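Local coordinates for protein maleylacetate reductase (Agrobacterium tumefaciens, PDB 3HL0) that probably catalyses the NADH-dependent reduction of maleylacetate to 3-oxoadipate, as an NAD-binding member of the iron-containing alcohol dehydrogenase family, at residues A[24-29]-A[57-62]; A[163-168]-A[254-259]; A[178-183]-A[192-197]. All blocks are in the same frame, centred on the assembly; numbering follows the deposited sequence.

Contact 1: residues A[24-29]-A[57-62]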
ATOM      1  N   ASP A  24     -20.457 -18.880   7.816  1.00 24.37           N
ATOM      2  CA  ASP A  24     -21.446 -19.601   7.023  1.00 24.87           C
ATOM      3  C   ASP A  24     -21.107 -19.633   5.518  1.00 22.94           C
ATOM      4  O   ASP A  24     -21.992 -19.790   4.666  1.00 22.61           O
ATOM      5  CB  ASP A  24     -22.843 -18.984   7.225  1.00 26.33           C
ATOM      6  CG  ASP A  24     -23.266 -18.884   8.708  1.00 29.98           C
ATOM      7  OD1 ASP A  24     -23.139 -19.886   9.461  1.00 34.47           O
ATOM      8  OD2 ASP A  24     -23.744 -17.793   9.115  1.00 33.18           O
ATOM      9  N   VAL A  25     -19.833 -19.475   5.175  1.00 20.69           N
ATOM     10  CA  VAL A  25     -19.435 -19.519   3.764  1.00 18.80           C
ATOM     11  C   VAL A  25     -19.766 -20.883   3.140  1.00 17.56           C
ATOM     12  O   VAL A  25     -20.199 -20.971   1.998  1.00 15.13           O
ATOM     13  CB  VAL A  25     -17.937 -19.204   3.589  1.00 19.71           C
ATOM     14  CG1 VAL A  25     -17.469 -19.490   2.152  1.00 20.13           C
ATOM     15  CG2 VAL A  25     -17.667 -17.751   3.937  1.00 20.57           C
ATOM     16  N   ALA A  26     -19.536 -21.946   3.900  1.00 16.42           N
ATOM     17  CA  ALA A  26     -19.893 -23.282   3.463  1.00 15.89           C
ATOM     18  C   ALA A  26     -21.328 -23.392   2.945  1.00 15.98           C
ATOM     19  O   ALA A  26     -21.547 -23.947   1.880  1.00 15.58           O
ATOM     20  CB  ALA A  26     -19.649 -24.302   4.588  1.00 15.46           C
ATOM     21  N   GLU A  27     -22.287 -22.871   3.726  0.50 16.49           N
ATOM     22  CA  GLU A  27     -23.713 -22.807   3.347  0.50 16.85           C
ATOM     23  C   GLU A  27     -23.899 -22.196   1.960  0.50 16.06           C
ATOM     24  O   GLU A  27     -24.630 -22.725   1.124  0.50 15.90           O
ATOM     25  CB  GLU A  27     -24.505 -21.947   4.351  0.50 17.51           C
ATOM     26  CG  GLU A  27     -24.613 -22.493   5.774  0.50 20.41           C
ATOM     27  CD  GLU A  27     -25.626 -21.716   6.616  0.50 23.53           C
ATOM     28  OE1 GLU A  27     -25.941 -20.556   6.258  0.50 26.05           O
ATOM     29  OE2 GLU A  27     -26.111 -22.265   7.630  0.50 25.23           O
ATOM     30  N   GLU A  28     -23.226 -21.073   1.726  1.00 15.28           N
ATOM     31  CA  GLU A  28     -23.368 -20.335   0.479  1.00 14.47           C
ATOM     32  C   GLU A  28     -22.774 -21.084  -0.702  1.00 13.82           C
ATOM     33  O   GLU A  28     -23.307 -21.038  -1.815  1.00 13.97           O
ATOM     34  CB  GLU A  28     -22.762 -18.929   0.625  1.00 14.50           C
ATOM     35  CG  GLU A  28     -23.520 -18.102   1.676  1.00 15.07           C
ATOM     36  CD  GLU A  28     -24.973 -17.863   1.294  1.00 15.93           C
ATOM     37  OE1 GLU A  28     -25.279 -17.675   0.084  1.00 18.47           O
ATOM     38  OE2 GLU A  28     -25.809 -17.830   2.220  1.00 18.90           O
ATOM     39  N   ILE A  29     -21.654 -21.764  -0.475  1.00 13.02           N
ATOM     40  CA  ILE A  29     -21.061 -22.597  -1.532  1.00 13.32           C
ATOM     41  C   ILE A  29     -22.070 -23.675  -1.917  1.00 14.07           C
ATOM     42  O   ILE A  29     -22.350 -23.907  -3.105  1.00 14.60           O
ATOM     43  CB  ILE A  29     -19.685 -23.195  -1.114  1.00 12.29           C
ATOM     44  CG1 ILE A  29     -18.645 -22.077  -0.977  1.00 12.22           C
ATOM     45  CG2 ILE A  29     -19.170 -24.309  -2.110  1.00 14.17           C
ATOM     46  CD1 ILE A  29     -17.335 -22.558  -0.308  1.00 14.24           C
ATOM     47  N   GLY A  57     -12.737 -27.013   5.056  1.00 15.03           N
ATOM     48  CA  GLY A  57     -12.454 -28.445   4.904  1.00 15.65           C
ATOM     49  C   GLY A  57     -12.433 -28.804   3.434  1.00 16.55           C
ATOM     50  O   GLY A  57     -11.714 -28.163   2.662  1.00 16.77           O
ATOM     51  N   ARG A  58     -13.255 -29.783   3.055  1.00 16.61           N
ATOM     52  CA  ARG A  58     -13.264 -30.333   1.694  1.00 17.04           C
ATOM     53  C   ARG A  58     -13.895 -29.377   0.693  1.00 17.61           C
ATOM     54  O   ARG A  58     -13.773 -29.580  -0.519  1.00 17.73           O
ATOM     55  CB  ARG A  58     -13.988 -31.688   1.659  1.00 17.54           C
ATOM     56  N   LEU A  59     -14.564 -28.338   1.194  1.00 16.90           N
ATOM     57  CA  LEU A  59     -15.158 -27.323   0.324  1.00 16.69           C
ATOM     58  C   LEU A  59     -14.116 -26.349  -0.184  1.00 17.23           C
ATOM     59  O   LEU A  59     -14.416 -25.544  -1.069  1.00 16.83           O
ATOM     60  CB  LEU A  59     -16.308 -26.564   1.021  1.00 16.37           C
ATOM     61  CG  LEU A  59     -17.613 -27.341   1.249  1.00 16.70           C
ATOM     62  CD1 LEU A  59     -18.661 -26.436   1.905  1.00 18.98           C
ATOM     63  CD2 LEU A  59     -18.182 -27.998  -0.024  1.00 19.62           C
ATOM     64  N   ALA A  60     -12.912 -26.383   0.390  1.00 17.18           N
ATOM     65  CA  ALA A  60     -11.846 -25.494  -0.078  1.00 17.19           C
ATOM     66  C   ALA A  60     -10.885 -26.287  -0.950  1.00 16.71           C
ATOM     67  O   ALA A  60     -10.275 -27.285  -0.503  1.00 18.56           O
ATOM     68  CB  ALA A  60     -11.107 -24.788   1.088  1.00 17.90           C
ATOM     69  N   ALA A  61     -10.808 -25.882  -2.214  1.00 16.20           N
ATOM     70  CA  ALA A  61      -9.927 -26.524  -3.195  1.00 16.29           C
ATOM     71  C   ALA A  61      -8.494 -25.996  -3.122  1.00 16.08           C
ATOM     72  O   ALA A  61      -7.558 -26.682  -3.532  1.00 16.88           O
ATOM     73  CB  ALA A  61     -10.495 -26.339  -4.593  1.00 16.60           C
ATOM     74  N   GLY A  62      -8.308 -24.810  -2.565  1.00 14.97           N
ATOM     75  CA  GLY A  62      -6.987 -24.173  -2.511  1.00 14.94           C
ATOM     76  C   GLY A  62      -7.055 -22.722  -2.053  1.00 14.82           C
ATOM     77  O   GLY A  62      -8.155 -22.179  -1.850  1.00 15.21           O
TER
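Ala26 and Leu59 bring the backbones of 24-29 and 57-62 to their nearest, 7.0 Å between the two CA atoms, where the first turn of helix 25-31 passes the short 3-10 turn that leads into strand 60-64. Here a helix packs beside the edge strand of the six-stranded parallel sheet in the N-terminal alpha/beta domain. Gly57 closes helix 46-56 with a positive phi of 60°, and Ala60 N bonds back to Gly57 O across the 3-10 turn, on which Leu59 points toward helix 25-31. From 57-62 it is Leu59 that makes the contact: with CG anti to the carbonyl carbon (chi1 -71°) and the chain then extended, CD1 is carried against the flank of helix 25-31, where it lies 3.7 Å from Ala26 CA. Ile29, one turn further on, approaches the base of that leucine, CD1 lying 4.3 Å from Leu59 CB. Val25 and Ile29 rest on strand 113-118, so helix 25-31 lies over the sheet, with Leu56 of helix 46-56 and Leu59 at its side. Packing here is purely apolar, and its tightest point is methyl on methyl, Ala26 CB to Leu59 CD1 at 3.6 Å.

Contact 2: residues A[163-168]-A[254-259]. With NAD (nicotinamide-adenine-dinucleotide), chain D.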
ATOM      1  N   VAL A 163      -7.096   2.446  10.610  1.00 11.15           N
ATOM      2  CA  VAL A 163      -7.879   3.664  10.645  1.00 10.88           C
ATOM      3  C   VAL A 163      -7.681   4.523   9.392  1.00 12.04           C
ATOM      4  O   VAL A 163      -8.667   5.002   8.825  1.00 10.79           O
ATOM      5  CB  VAL A 163      -7.611   4.475  11.901  1.00 11.96           C
ATOM      6  CG1 VAL A 163      -8.239   5.833  11.796  1.00 13.31           C
ATOM      7  CG2 VAL A 163      -8.209   3.730  13.124  1.00 14.62           C
ATOM      8  N   ALA A 164      -6.441   4.731   8.965  1.00 11.71           N
ATOM      9  CA  ALA A 164      -6.225   5.647   7.826  1.00 12.30           C
ATOM     10  C   ALA A 164      -6.925   5.163   6.545  1.00 12.25           C
ATOM     11  O   ALA A 164      -7.639   5.982   5.928  1.00 12.35           O
ATOM     12  CB  ALA A 164      -4.712   5.866   7.604  1.00 13.82           C
ATOM     13  N   ILE A 165      -6.756   3.904   6.161  1.00 11.05           N
ATOM     14  CA  ILE A 165      -7.434   3.352   4.966  1.00 11.59           C
ATOM     15  C   ILE A 165      -8.964   3.242   5.206  1.00 10.46           C
ATOM     16  O   ILE A 165      -9.764   3.391   4.255  1.00 10.59           O
ATOM     17  CB  ILE A 165      -6.820   2.037   4.395  1.00 11.64           C
ATOM     18  CG1 ILE A 165      -7.499   1.641   3.108  1.00 13.78           C
ATOM     19  CG2 ILE A 165      -6.895   0.880   5.409  1.00 12.25           C
ATOM     20  CD1 ILE A 165      -7.246   2.625   2.021  1.00 18.81           C
ATOM     21  N   SER A 166      -9.369   3.032   6.457  1.00 10.69           N
ATOM     22  CA  SER A 166     -10.830   3.043   6.755  1.00 10.08           C
ATOM     23  C   SER A 166     -11.436   4.403   6.346  1.00  9.94           C
ATOM     24  O   SER A 166     -12.536   4.455   5.715  1.00  9.19           O
ATOM     25  CB  SER A 166     -11.140   2.756   8.256  1.00  9.50           C
ATOM     26  OG  SER A 166     -10.724   1.416   8.561  1.00  9.90           O
HETATM   27  N   MSE A 167     -10.735   5.497   6.661  1.00 10.07           N
HETATM   28  CA  MSE A 167     -11.239   6.842   6.346  1.00 10.65           C
HETATM   29  C   MSE A 167     -11.221   7.097   4.833  1.00 11.33           C
HETATM   30  O   MSE A 167     -12.214   7.564   4.274  1.00 10.89           O
HETATM   31  CB  MSE A 167     -10.436   7.918   7.067  1.00 11.42           C
HETATM   32  CG  MSE A 167     -10.448   7.815   8.609  1.00 13.10           C
HETATM   33 SE   MSE A 167     -12.192   7.767   9.443  0.75 10.15          SE
HETATM   34  CE  MSE A 167     -12.376   5.897   9.735  1.00 14.28           C
ATOM     35  N   THR A 168     -10.110   6.783   4.166  1.00  9.58           N
ATOM     36  CA  THR A 168     -10.041   7.114   2.731  1.00  9.61           C
ATOM     37  C   THR A 168     -10.911   6.148   1.907  1.00  8.85           C
ATOM     38  O   THR A 168     -11.578   6.580   0.941  1.00  9.22           O
ATOM     39  CB  THR A 168      -8.600   7.148   2.183  1.00 10.03           C
ATOM     40  OG1 THR A 168      -7.972   5.907   2.546  1.00 11.14           O
ATOM     41  CG2 THR A 168      -7.871   8.303   2.852  1.00 10.92           C
ATOM     42  N   PRO A 254      -1.976   6.497  -4.934  1.00 13.37           N
ATOM     43  CA  PRO A 254      -2.735   5.578  -4.104  1.00 13.95           C
ATOM     44  C   PRO A 254      -4.245   5.785  -4.372  1.00 13.53           C
ATOM     45  O   PRO A 254      -4.711   6.916  -4.358  1.00 13.62           O
ATOM     46  CB  PRO A 254      -2.378   6.018  -2.682  1.00 15.16           C
ATOM     47  CG  PRO A 254      -1.062   6.680  -2.795  1.00 16.81           C
ATOM     48  CD  PRO A 254      -1.097   7.371  -4.139  1.00 14.09           C
ATOM     49  N   HIS A 255      -4.962   4.696  -4.563  1.00 12.72           N
ATOM     50  CA  HIS A 255      -6.359   4.758  -5.060  1.00 12.07           C
ATOM     51  C   HIS A 255      -7.333   5.495  -4.114  1.00 11.38           C
ATOM     52  O   HIS A 255      -7.919   6.551  -4.483  1.00 10.45           O
ATOM     53  CB  HIS A 255      -6.880   3.344  -5.303  1.00 14.13           C
ATOM     54  CG  HIS A 255      -8.336   3.304  -5.574  1.00 14.62           C
ATOM     55  ND1 HIS A 255      -8.848   3.587  -6.818  1.00 18.43           N
ATOM     56  CD2 HIS A 255      -9.396   3.063  -4.762  1.00 18.03           C
ATOM     57  CE1 HIS A 255     -10.171   3.499  -6.770  1.00 16.04           C
ATOM     58  NE2 HIS A 255     -10.521   3.161  -5.543  1.00 18.04           N
ATOM     59  N   ALA A 256      -7.524   4.956  -2.908  1.00 10.72           N
ATOM     60  CA  ALA A 256      -8.536   5.531  -2.024  1.00  9.48           C
ATOM     61  C   ALA A 256      -8.177   6.965  -1.649  1.00  8.70           C
ATOM     62  O   ALA A 256      -9.038   7.844  -1.560  1.00  9.04           O
ATOM     63  CB  ALA A 256      -8.689   4.667  -0.743  1.00 10.51           C
ATOM     64  N   GLU A 257      -6.879   7.236  -1.489  1.00  9.21           N
ATOM     65  CA  GLU A 257      -6.438   8.580  -1.124  1.00  9.34           C
ATOM     66  C   GLU A 257      -6.722   9.602  -2.216  1.00  8.83           C
ATOM     67  O   GLU A 257      -7.016  10.750  -1.902  1.00  8.61           O
ATOM     68  CB  GLU A 257      -4.926   8.565  -0.918  1.00 10.70           C
ATOM     69  CG  GLU A 257      -4.482   7.932   0.407  1.00 14.69           C
ATOM     70  CD  GLU A 257      -4.343   6.406   0.364  1.00 20.60           C
ATOM     71  OE1 GLU A 257      -4.793   5.705  -0.588  1.00 17.27           O
ATOM     72  OE2 GLU A 257      -3.710   5.886   1.318  1.00 27.24           O
ATOM     73  N   THR A 258      -6.607   9.177  -3.467  1.00  8.69           N
ATOM     74  CA  THR A 258      -6.922  10.067  -4.617  1.00  8.95           C
ATOM     75  C   THR A 258      -8.402  10.494  -4.579  1.00  8.70           C
ATOM     76  O   THR A 258      -8.724  11.673  -4.705  1.00  8.76           O
ATOM     77  CB  THR A 258      -6.602   9.383  -5.939  1.00  9.53           C
ATOM     78  OG1 THR A 258      -5.195   9.083  -5.960  1.00 11.91           O
ATOM     79  CG2 THR A 258      -6.891  10.320  -7.118  1.00 10.97           C
ATOM     80  N   HIS A 259      -9.262   9.521  -4.292  1.00  8.98           N
ATOM     81  CA  HIS A 259     -10.703   9.829  -4.110  1.00  8.28           C
ATOM     82  C   HIS A 259     -10.944  10.770  -2.957  1.00  7.59           C
ATOM     83  O   HIS A 259     -11.668  11.719  -3.085  1.00  7.99           O
ATOM     84  CB  HIS A 259     -11.489   8.562  -3.859  1.00  8.56           C
ATOM     85  CG  HIS A 259     -11.781   7.818  -5.096  1.00  9.42           C
ATOM     86  ND1 HIS A 259     -12.959   7.965  -5.791  1.00 11.26           N
ATOM     87  CD2 HIS A 259     -11.025   6.935  -5.799  1.00 11.16           C
ATOM     88  CE1 HIS A 259     -12.908   7.218  -6.884  1.00 13.00           C
ATOM     89  NE2 HIS A 259     -11.746   6.582  -6.909  1.00 14.93           N
TER
HETATM   90  PA  NAD D 402      -7.020  -2.796  -1.616  1.00 18.28           P
HETATM   91  O1A NAD D 402      -7.933  -3.925  -1.947  1.00 16.69           O
HETATM   92  O2A NAD D 402      -5.979  -2.429  -2.603  1.00 20.49           O
HETATM   93  O5B NAD D 402      -6.466  -3.017  -0.137  1.00 19.35           O
HETATM   94  C5B NAD D 402      -5.357  -2.226   0.304  1.00 21.86           C
HETATM   95  C4B NAD D 402      -4.619  -3.029   1.365  1.00 20.35           C
HETATM   96  O4B NAD D 402      -5.446  -3.135   2.523  1.00 22.16           O
HETATM   97  C3B NAD D 402      -4.290  -4.455   0.886  1.00 21.82           C
HETATM   98  O3B NAD D 402      -2.951  -4.845   1.243  1.00 26.20           O
HETATM   99  C2B NAD D 402      -5.318  -5.277   1.630  1.00 21.87           C
HETATM  100  O2B NAD D 402      -4.900  -6.604   1.876  1.00 19.52           O
HETATM  101  C1B NAD D 402      -5.503  -4.492   2.937  1.00 18.62           C
HETATM  102  N9A NAD D 402      -6.809  -4.744   3.592  1.00 18.30           N
HETATM  103  C8A NAD D 402      -8.061  -4.671   3.011  1.00 19.30           C
HETATM  104  N7A NAD D 402      -8.994  -4.962   3.947  1.00 17.61           N
HETATM  105  C5A NAD D 402      -8.366  -5.241   5.132  1.00 18.67           C
HETATM  106  C6A NAD D 402      -8.842  -5.604   6.391  1.00 20.87           C
HETATM  107  N6A NAD D 402     -10.138  -5.482   6.777  1.00 17.06           N
HETATM  108  N1A NAD D 402      -7.878  -5.827   7.376  1.00 19.59           N
HETATM  109  C2A NAD D 402      -6.535  -5.666   7.117  1.00 21.13           C
HETATM  110  N3A NAD D 402      -6.064  -5.299   5.884  1.00 20.06           N
HETATM  111  C4A NAD D 402      -6.989  -5.091   4.901  1.00 18.54           C
HETATM  112  O3  NAD D 402      -7.857  -1.405  -1.427  1.00 15.23           O
HETATM  113  PN  NAD D 402      -9.324  -0.969  -1.966  1.00 15.51           P
HETATM  114  O1N NAD D 402      -9.336   0.518  -1.838  1.00 15.41           O
HETATM  115  O2N NAD D 402     -10.281  -1.787  -1.223  1.00 14.13           O
HETATM  116  O5D NAD D 402      -9.354  -1.343  -3.521  1.00 15.61           O
HETATM  117  C5D NAD D 402      -8.705  -0.544  -4.506  1.00 18.01           C
HETATM  118  C4D NAD D 402      -8.767  -1.321  -5.822  1.00 18.92           C
HETATM  119  O4D NAD D 402     -10.125  -1.644  -6.081  1.00 17.82           O
HETATM  120  C3D NAD D 402      -8.306  -0.435  -6.973  1.00 19.47           C
HETATM  121  O3D NAD D 402      -7.675  -1.281  -7.946  1.00 19.40           O
HETATM  122  C2D NAD D 402      -9.605   0.125  -7.503  1.00 20.29           C
HETATM  123  O2D NAD D 402      -9.549   0.567  -8.860  1.00 20.37           O
HETATM  124  C1D NAD D 402     -10.533  -1.060  -7.313  1.00 18.47           C
HETATM  125  N1N NAD D 402     -11.941  -0.696  -7.240  1.00 19.70           N
HETATM  126  C2N NAD D 402     -12.759  -1.232  -8.189  1.00 18.89           C
HETATM  127  C3N NAD D 402     -14.102  -0.919  -8.167  1.00 19.64           C
HETATM  128  C7N NAD D 402     -14.894  -1.584  -9.215  1.00 20.23           C
HETATM  129  O7N NAD D 402     -16.213  -1.348  -9.139  1.00 17.11           O
HETATM  130  N7N NAD D 402     -14.317  -2.355 -10.169  1.00 18.78           N
HETATM  131  C4N NAD D 402     -14.686  -0.084  -7.151  1.00 19.06           C
HETATM  132  C5N NAD D 402     -13.827   0.459  -6.193  1.00 19.02           C
HETATM  133  C6N NAD D 402     -12.456   0.149  -6.255  1.00 18.67           C
HETATM  134  O   HOH W   1      -5.279   6.007   3.474  1.00 20.50           O
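At the NAD pocket, the first turns of two helices of the C-terminal helical domain meet beside the dinucleotide: Ile165 and Thr168 of helix 163-180 pack on Ala256 at the start of helix 255-271. The axes of the two short segments come within 9.1 Å of each other and cross at 51°. Ala256 CB fills the gap between them, 3.6 Å from Thr168 OG1 and 3.7 Å from Ile165 CD1. Ile165 gets there because CG1 stands anti to the backbone N (chi1 -174°) and chi2 then bends CD1 across to the alanine. Beyond Ala256, Thr168 CG2 meets Glu257 CG at 4.2 Å, the two side chains crossing at a slant. Their polar ends are joined through a water, which lies 2.9 Å from Thr168 OG1 and donates to Glu257 OE2 at 2.7 Å; the bend at chi2 of Glu257 swings its carboxylate back to this water.

His255 faces the cofactor. C2D of the nicotinamide ribose sits over the centre of the imidazole, with CE1 of His255 3.5 Å from it, and His259 CD2 covers the opposite face nearer the rim, so the ring is sandwiched between cofactor and the next turn of its own helix. At the helix start, Pro254 O is gripped by two donors from opposite faces of its carbonyl plane, Thr258 N and Thr258 OG1, the hydroxyl at 2.7 Å.

Helix 188-210 packs behind helix 163-180 on Met167, a selenomethionine here, and helix 239-251 borders Thr258 and His259. Pro254 also packs on Pro162 of the second subunit, while NAD reaches over to Thr120 and Ser98, beside the strands of the parallel sheet.

Contact 3: residues A[178-183]-A[192-197]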
ATOM      1  N   ALA A 178     -22.246  10.172  -4.085  1.00  7.51           N
ATOM      2  CA  ALA A 178     -22.364  11.566  -4.422  1.00  8.29           C
ATOM      3  C   ALA A 178     -22.589  11.725  -5.936  1.00  8.76           C
ATOM      4  O   ALA A 178     -23.483  12.466  -6.380  1.00  9.02           O
ATOM      5  CB  ALA A 178     -21.105  12.317  -3.968  1.00  9.15           C
ATOM      6  N   GLU A 179     -21.800  11.009  -6.744  1.00  8.35           N
ATOM      7  CA  GLU A 179     -21.972  11.127  -8.203  1.00  8.62           C
ATOM      8  C   GLU A 179     -23.276  10.472  -8.683  1.00  8.84           C
ATOM      9  O   GLU A 179     -23.841  10.902  -9.685  1.00  8.64           O
ATOM     10  CB  GLU A 179     -20.769  10.574  -8.991  1.00 11.39           C
ATOM     11  CG  GLU A 179     -19.513  11.412  -8.794  1.00 11.30           C
ATOM     12  CD  GLU A 179     -18.720  11.569 -10.112  1.00 11.30           C
ATOM     13  OE1 GLU A 179     -18.194  10.584 -10.655  1.00 10.07           O
ATOM     14  OE2 GLU A 179     -18.705  12.696 -10.619  1.00  9.87           O
ATOM     15  N   ALA A 180     -23.722   9.431  -7.984  1.00  7.93           N
ATOM     16  CA  ALA A 180     -24.996   8.819  -8.368  1.00  8.03           C
ATOM     17  C   ALA A 180     -26.139   9.849  -8.331  1.00  8.85           C
ATOM     18  O   ALA A 180     -27.099   9.743  -9.126  1.00  9.50           O
ATOM     19  CB  ALA A 180     -25.307   7.652  -7.467  1.00  9.17           C
ATOM     20  N   LEU A 181     -26.062  10.818  -7.427  1.00  8.66           N
ATOM     21  CA  LEU A 181     -27.169  11.799  -7.316  1.00  7.41           C
ATOM     22  C   LEU A 181     -27.390  12.617  -8.594  1.00  8.49           C
ATOM     23  O   LEU A 181     -28.531  13.056  -8.861  1.00  8.93           O
ATOM     24  CB  LEU A 181     -26.912  12.756  -6.154  1.00  7.48           C
ATOM     25  CG  LEU A 181     -26.884  12.083  -4.779  1.00  7.44           C
ATOM     26  CD1 LEU A 181     -26.460  13.122  -3.712  1.00 11.13           C
ATOM     27  CD2 LEU A 181     -28.270  11.443  -4.440  1.00 11.23           C
ATOM     28  N   TYR A 182     -26.339  12.802  -9.386  1.00  8.38           N
ATOM     29  CA  TYR A 182     -26.465  13.600 -10.612  1.00  9.02           C
ATOM     30  C   TYR A 182     -26.146  12.821 -11.862  1.00  9.33           C
ATOM     31  O   TYR A 182     -25.921  13.404 -12.928  1.00 10.94           O
ATOM     32  CB  TYR A 182     -25.654  14.905 -10.517  1.00  9.66           C
ATOM     33  CG  TYR A 182     -24.170  14.768 -10.209  1.00  9.77           C
ATOM     34  CD1 TYR A 182     -23.264  14.327 -11.193  1.00  9.60           C
ATOM     35  CD2 TYR A 182     -23.693  15.094  -8.938  1.00 11.13           C
ATOM     36  CE1 TYR A 182     -21.879  14.260 -10.909  1.00  9.72           C
ATOM     37  CE2 TYR A 182     -22.337  14.999  -8.630  1.00  8.82           C
ATOM     38  CZ  TYR A 182     -21.453  14.617  -9.623  1.00  9.40           C
ATOM     39  OH  TYR A 182     -20.095  14.541  -9.340  1.00 10.18           O
ATOM     40  N   ALA A 183     -26.164  11.487 -11.769  1.00  8.60           N
ATOM     41  CA  ALA A 183     -25.957  10.654 -12.961  1.00  9.44           C
ATOM     42  C   ALA A 183     -26.920  11.034 -14.094  1.00 10.71           C
ATOM     43  O   ALA A 183     -28.059  11.375 -13.852  1.00 11.01           O
ATOM     44  CB  ALA A 183     -26.167   9.166 -12.614  1.00 10.89           C
HETATM   45  N   MSE A 192     -32.260   7.280  -3.690  0.50 10.16           N
HETATM   46  CA  MSE A 192     -32.576   6.928  -2.282  0.50 10.17           C
HETATM   47  C   MSE A 192     -31.437   6.106  -1.620  0.50 10.51           C
HETATM   48  O   MSE A 192     -31.059   6.382  -0.482  0.50 10.80           O
HETATM   49  CB  MSE A 192     -33.973   6.224  -2.205  0.50 12.00           C
HETATM   50  CG  MSE A 192     -34.103   4.971  -1.339  0.50 10.98           C
HETATM   51 SE   MSE A 192     -35.899   4.272  -1.809  0.35 16.17          SE
HETATM   52  CE  MSE A 192     -36.678   5.995  -1.750  0.50  6.30           C
HETATM   53  N   MSE A 193     -30.894   5.119  -2.331  1.00 10.13           N
HETATM   54  CA  MSE A 193     -29.788   4.301  -1.793  1.00  8.89           C
HETATM   55  C   MSE A 193     -28.559   5.193  -1.586  1.00  9.81           C
HETATM   56  O   MSE A 193     -27.852   5.017  -0.590  1.00  9.33           O
HETATM   57  CB  MSE A 193     -29.417   3.160  -2.723  1.00 10.89           C
HETATM   58  CG  MSE A 193     -30.536   2.132  -2.772  1.00 13.61           C
HETATM   59 SE   MSE A 193     -29.802   0.608  -3.858  0.75 19.54          SE
HETATM   60  CE  MSE A 193     -31.279  -0.565  -3.845  1.00 23.93           C
ATOM     61  N   ALA A 194     -28.325   6.115  -2.515  1.00  9.17           N
ATOM     62  CA  ALA A 194     -27.133   7.006  -2.383  1.00  9.88           C
ATOM     63  C   ALA A 194     -27.227   7.881  -1.165  1.00  9.45           C
ATOM     64  O   ALA A 194     -26.239   8.045  -0.432  1.00  8.15           O
ATOM     65  CB  ALA A 194     -26.951   7.868  -3.673  1.00  8.77           C
ATOM     66  N   VAL A 195     -28.389   8.473  -0.922  1.00  7.10           N
ATOM     67  CA  VAL A 195     -28.534   9.343   0.238  1.00  8.65           C
ATOM     68  C   VAL A 195     -28.364   8.523   1.527  1.00  9.61           C
ATOM     69  O   VAL A 195     -27.694   8.948   2.481  1.00  9.08           O
ATOM     70  CB  VAL A 195     -29.886  10.094   0.204  1.00  9.46           C
ATOM     71  CG1 VAL A 195     -30.059  10.871   1.512  1.00 10.11           C
ATOM     72  CG2 VAL A 195     -29.856  11.055  -0.982  1.00 11.52           C
ATOM     73  N   GLU A 196     -28.971   7.341   1.579  1.00  8.98           N
ATOM     74  CA  GLU A 196     -28.856   6.496   2.763  1.00  9.94           C
ATOM     75  C   GLU A 196     -27.398   6.040   2.975  1.00 10.28           C
ATOM     76  O   GLU A 196     -26.949   6.020   4.126  1.00 10.24           O
ATOM     77  CB  GLU A 196     -29.801   5.308   2.640  1.00 10.16           C
ATOM     78  CG  GLU A 196     -29.686   4.307   3.779  1.00 12.25           C
ATOM     79  CD  GLU A 196     -30.237   4.767   5.119  1.00 14.39           C
ATOM     80  OE1 GLU A 196     -30.617   5.945   5.337  1.00 15.06           O
ATOM     81  OE2 GLU A 196     -30.255   3.885   6.003  1.00 18.30           O
ATOM     82  N   GLY A 197     -26.687   5.680   1.891  1.00  8.41           N
ATOM     83  CA  GLY A 197     -25.267   5.314   1.984  1.00  9.06           C
ATOM     84  C   GLY A 197     -24.441   6.470   2.523  1.00  9.95           C
ATOM     85  O   GLY A 197     -23.595   6.272   3.397  1.00 10.68           O
TER
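Leu181 is the bump of this contact: its CD2 methyl projects near the C-terminal part of helix 163-180 and lodges in the shallow hollow between Ala194 and Val195 on helix 188-210. It lies 3.9 Å from Ala194 CB and 3.8 Å from Val195 CG2, so a single methyl bridges two successive residues. CG of Leu181 stands anti to the carbonyl carbon (chi1 -64°); CD1 continues the chain and CD2, the other branch, turns to helix 188-210, although the CB itself sets off along the gap. The leucine and valine side chains cross at about a right angle. Val195 presents CG2, which forms the outer wall of the hollow.

On the inner side the surfaces flatten. Ala180 and Ala194 point at each other and meet CB to CB at 4.1 Å, and with two such small residues the backbones draw to 6.6 Å between their CA atoms. Ala194 thus serves as the floor for both partners, touching the leucine branch and the alanine methyl. A type I turn runs from Ala180 to Ala183, and the contact closes the helical hairpin formed by helices 163-180 and 188-210.

Behind the turn, facing the other way, Tyr182 OH donates to Glu179 OE2 at 2.6 Å; Glu179 OE2 receives the bond on its anti lone pair, away from OE1. Glu179 also accepts from His240 N, Ser238 N and His241 ND1; these several bonds hold the buried carboxylate in place and tie this part of the chain to the start of helix 239-251.

Helix 215-234 packs alongside through Val231, which touches both Ala180 and Met193, a selenomethionine. Tyr182 leans on helix 255-271, and Val195 meets Pro280 of helix 279-285.

Along the chain, contact 1 comes first and closes before contact 2 opens; contact 3 is nested within the long loop that contact 2 closes. Contact 1 belongs to the N-terminal alpha/beta part, at the strand 60-64 edge of the parallel sheet, with its centre 32 Å from that of contact 2 and 35 Å from that of contact 3. The other two lie in the helical C-terminal part and share helix 163-180: contact 2 uses its beginning beside NAD, contact 3 its later part, with centres 20 Å apart and nearest atoms about 7 Å apart. One helix runs from the cofactor cleft to the hairpin with helix 188-210, while contact 1 lies at the far edge of the alpha/beta part.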